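Local atomic coordinates of esterase YbfF (PDB entry 3BF7), a protein that probably hydrolyses ester and thioester bonds, as an alpha/beta hydrolase whose substrate-binding crevice is formed by the arrangement of its core and helical cap. Residues I148-L153 / V158-L163. The protein carries 1 engineered substitution. Residues are numbered along the deposited sequence; the frame is centred on the assembly and turned at random.
Sequences IMRQHL and VIQFLL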
loop_
_atom_site.group_PDB
_atom_site.type_symbol
_atom_site.label_atom_id
_atom_site.label_comp_id
_atom_site.label_asym_id
_atom_site.label_seq_id
_atom_site.Cartn_x
_atom_site.Cartn_y
_atom_site.Cartn_z
ATOM N N ILE A 148 -14.668 -20.380 -6.906
ATOM C CA ILE A 148 -15.801 -19.466 -6.876
ATOM C C ILE A 148 -15.423 -18.100 -7.435
ATOM O O ILE A 148 -16.164 -17.513 -8.223
ATOM C CB ILE A 148 -16.325 -19.287 -5.439
ATOM C CG1 ILE A 148 -16.874 -20.619 -4.928
ATOM C CG2 ILE A 148 -17.396 -18.204 -5.396
ATOM C CD1 ILE A 148 -17.317 -20.578 -3.495
ATOM N N MET A 149 -14.262 -17.602 -7.031
ATOM C CA MET A 149 -13.810 -16.295 -7.482
ATOM C C MET A 149 -13.578 -16.217 -8.984
ATOM O O MET A 149 -13.764 -15.159 -9.587
ATOM C CB MET A 149 -12.547 -15.907 -6.722
ATOM C CG MET A 149 -12.790 -15.832 -5.228
ATOM S SD MET A 149 -11.368 -15.288 -4.294
ATOM C CE MET A 149 -11.535 -13.503 -4.432
ATOM N N ARG A 150 -13.181 -17.330 -9.590
ATOM C CA ARG A 150 -12.942 -17.348 -11.028
ATOM C C ARG A 150 -14.243 -17.169 -11.801
ATOM O O ARG A 150 -14.224 -16.932 -13.006
ATOM C CB ARG A 150 -12.267 -18.655 -11.451
ATOM C CG ARG A 150 -10.885 -18.854 -10.859
ATOM C CD ARG A 150 -10.103 -19.927 -11.603
ATOM N NE ARG A 150 -8.791 -20.144 -10.998
ATOM C CZ ARG A 150 -8.563 -20.963 -9.977
ATOM N NH1 ARG A 150 -9.559 -21.658 -9.445
ATOM N NH2 ARG A 150 -7.340 -21.074 -9.477
ATOM N N GLN A 151 -15.369 -17.280 -11.103
ATOM C CA GLN A 151 -16.678 -17.114 -11.728
ATOM C C GLN A 151 -17.033 -15.631 -11.792
ATOM O O GLN A 151 -18.005 -15.240 -12.442
ATOM C CB GLN A 151 -17.744 -17.867 -10.926
ATOM C CG GLN A 151 -17.416 -19.336 -10.697
ATOM C CD GLN A 151 -18.468 -20.058 -9.876
ATOM O OE1 GLN A 151 -18.313 -21.236 -9.550
ATOM N NE2 GLN A 151 -19.546 -19.358 -9.540
ATOM N N HIS A 152 -16.232 -14.812 -11.112
ATOM C CA HIS A 152 -16.444 -13.368 -11.067
ATOM C C HIS A 152 -15.287 -12.583 -11.667
ATOM O O HIS A 152 -15.484 -11.513 -12.244
ATOM C CB HIS A 152 -16.611 -12.893 -9.621
ATOM C CG HIS A 152 -17.881 -13.338 -8.973
ATOM N ND1 HIS A 152 -18.062 -14.610 -8.472
ATOM C CD2 HIS A 152 -19.039 -12.676 -8.747
ATOM C CE1 HIS A 152 -19.278 -14.709 -7.964
ATOM N NE2 HIS A 152 -19.891 -13.551 -8.118
ATOM N N LEU A 153 -14.081 -13.117 -11.508
ATOM C CA LEU A 153 -12.871 -12.455 -11.975
ATOM C C LEU A 153 -12.087 -13.328 -12.942
ATOM O O LEU A 153 -12.074 -14.548 -12.813
ATOM C CB LEU A 153 -11.985 -12.118 -10.773
ATOM C CG LEU A 153 -12.659 -11.389 -9.606
ATOM C CD1 LEU A 153 -11.735 -11.396 -8.396
ATOM C CD2 LEU A 153 -13.017 -9.969 -10.017
ATOM N N VAL A 158 -4.938 -11.401 -9.497
ATOM C CA VAL A 158 -5.754 -10.682 -8.529
ATOM C C VAL A 158 -6.400 -11.677 -7.571
ATOM O O VAL A 158 -6.440 -11.456 -6.359
ATOM C CB VAL A 158 -6.851 -9.856 -9.234
ATOM C CG1 VAL A 158 -7.760 -9.206 -8.203
ATOM C CG2 VAL A 158 -6.211 -8.788 -10.112
ATOM N N ILE A 159 -6.899 -12.780 -8.115
ATOM C CA ILE A 159 -7.527 -13.802 -7.294
ATOM C C ILE A 159 -6.549 -14.340 -6.249
ATOM O O ILE A 159 -6.886 -14.435 -5.069
ATOM C CB ILE A 159 -8.047 -14.969 -8.165
ATOM C CG1 ILE A 159 -9.214 -14.481 -9.027
ATOM C CG2 ILE A 159 -8.478 -16.134 -7.284
ATOM C CD1 ILE A 159 -9.721 -15.508 -10.025
ATOM N N GLN A 160 -5.337 -14.680 -6.677
ATOM C CA GLN A 160 -4.346 -15.211 -5.747
ATOM C C GLN A 160 -3.932 -14.182 -4.702
ATOM O O GLN A 160 -3.683 -14.531 -3.549
ATOM C CB GLN A 160 -3.126 -15.729 -6.514
ATOM C CG GLN A 160 -3.452 -16.912 -7.419
ATOM C CD GLN A 160 -4.007 -18.105 -6.654
ATOM O OE1 GLN A 160 -4.825 -18.865 -7.174
ATOM N NE2 GLN A 160 -3.552 -18.281 -5.419
ATOM N N PHE A 161 -3.863 -12.916 -5.101
ATOM C CA PHE A 161 -3.510 -11.840 -4.182
ATOM C C PHE A 161 -4.567 -11.766 -3.081
ATOM O O PHE A 161 -4.243 -11.736 -1.894
ATOM C CB PHE A 161 -3.440 -10.514 -4.947
ATOM C CG PHE A 161 -3.614 -9.299 -4.082
ATOM C CD1 PHE A 161 -2.665 -8.956 -3.122
ATOM C CD2 PHE A 161 -4.741 -8.496 -4.226
ATOM C CE1 PHE A 161 -2.842 -7.829 -2.319
ATOM C CE2 PHE A 161 -4.925 -7.369 -3.430
ATOM C CZ PHE A 161 -3.973 -7.036 -2.475
ATOM N N LEU A 162 -5.834 -11.749 -3.480
ATOM C CA LEU A 162 -6.925 -11.685 -2.518
ATOM C C LEU A 162 -6.924 -12.890 -1.585
ATOM O O LEU A 162 -7.144 -12.752 -0.382
ATOM C CB LEU A 162 -8.267 -11.602 -3.252
ATOM C CG LEU A 162 -8.490 -10.331 -4.077
ATOM C CD1 LEU A 162 -9.746 -10.481 -4.918
ATOM C CD2 LEU A 162 -8.595 -9.124 -3.154
ATOM N N LEU A 163 -6.665 -14.069 -2.142
ATOM C CA LEU A 163 -6.662 -15.293 -1.353
ATOM C C LEU A 163 -5.591 -15.343 -0.268
ATOM O O LEU A 163 -5.680 -16.158 0.652
ATOM C CB LEU A 163 -6.553 -16.510 -2.276
ATOM C CG LEU A 163 -7.823 -16.777 -3.092
ATOM C CD1 LEU A 163 -7.580 -17.917 -4.071
ATOM C CD2 LEU A 163 -8.974 -17.119 -2.151
#
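Ile159 pushes its side chain between Met149, Arg150 and Leu153: its longer branch runs between Arg150 and Leu153, while CG2 turns to Met149. CG1 lies anti to the carbonyl carbon (chi1 -68°) and the chain runs on extended, which carries CD1 to the aliphatic root of Arg150, 3.6 Å from its CG; the Ile159 chain runs roughly perpendicular to that of Arg150. Leu153 and Ile159 lie alongside each other, pointing opposite ways, with Leu153 CD1 4.0 Å from Ile159 CG1, while Ile159 CG2 faces Met149 CB at 4.1 Å. Replacing Ile159 by an alanine would probably open a gap between helix 156-163 and the Met149-Leu153 turn, and leave the aliphatic part of Arg150 without this apolar neighbour. Met149 reaches further along helix 156-163. Its chain bends at chi3 (84°), turning the methyl CE onto Leu162 CD1 at 3.5 Å, while SD passes Leu163 CD2 at 3.7 Å. Inserted between core strands 106-112 and 198-201, these helices probably form part of the helical cap of this alpha/beta hydrolase: helix 142-149 is followed by a turn, and helix 156-163 packs back against both, a helical hairpin. Helix 125-136 adds a further layer through Val134, which touches Met149, and Phe26 covers part of Leu162. Met149 O accepts from both His152 N, at 2.9 Å, and Leu153 N, at 2.8 Å, in a turn that brings Leu153 round to Ile159. At the exposed margin the guanidinium of Arg150 forms a salt bridge with Glu156, at the start of helix 156-163.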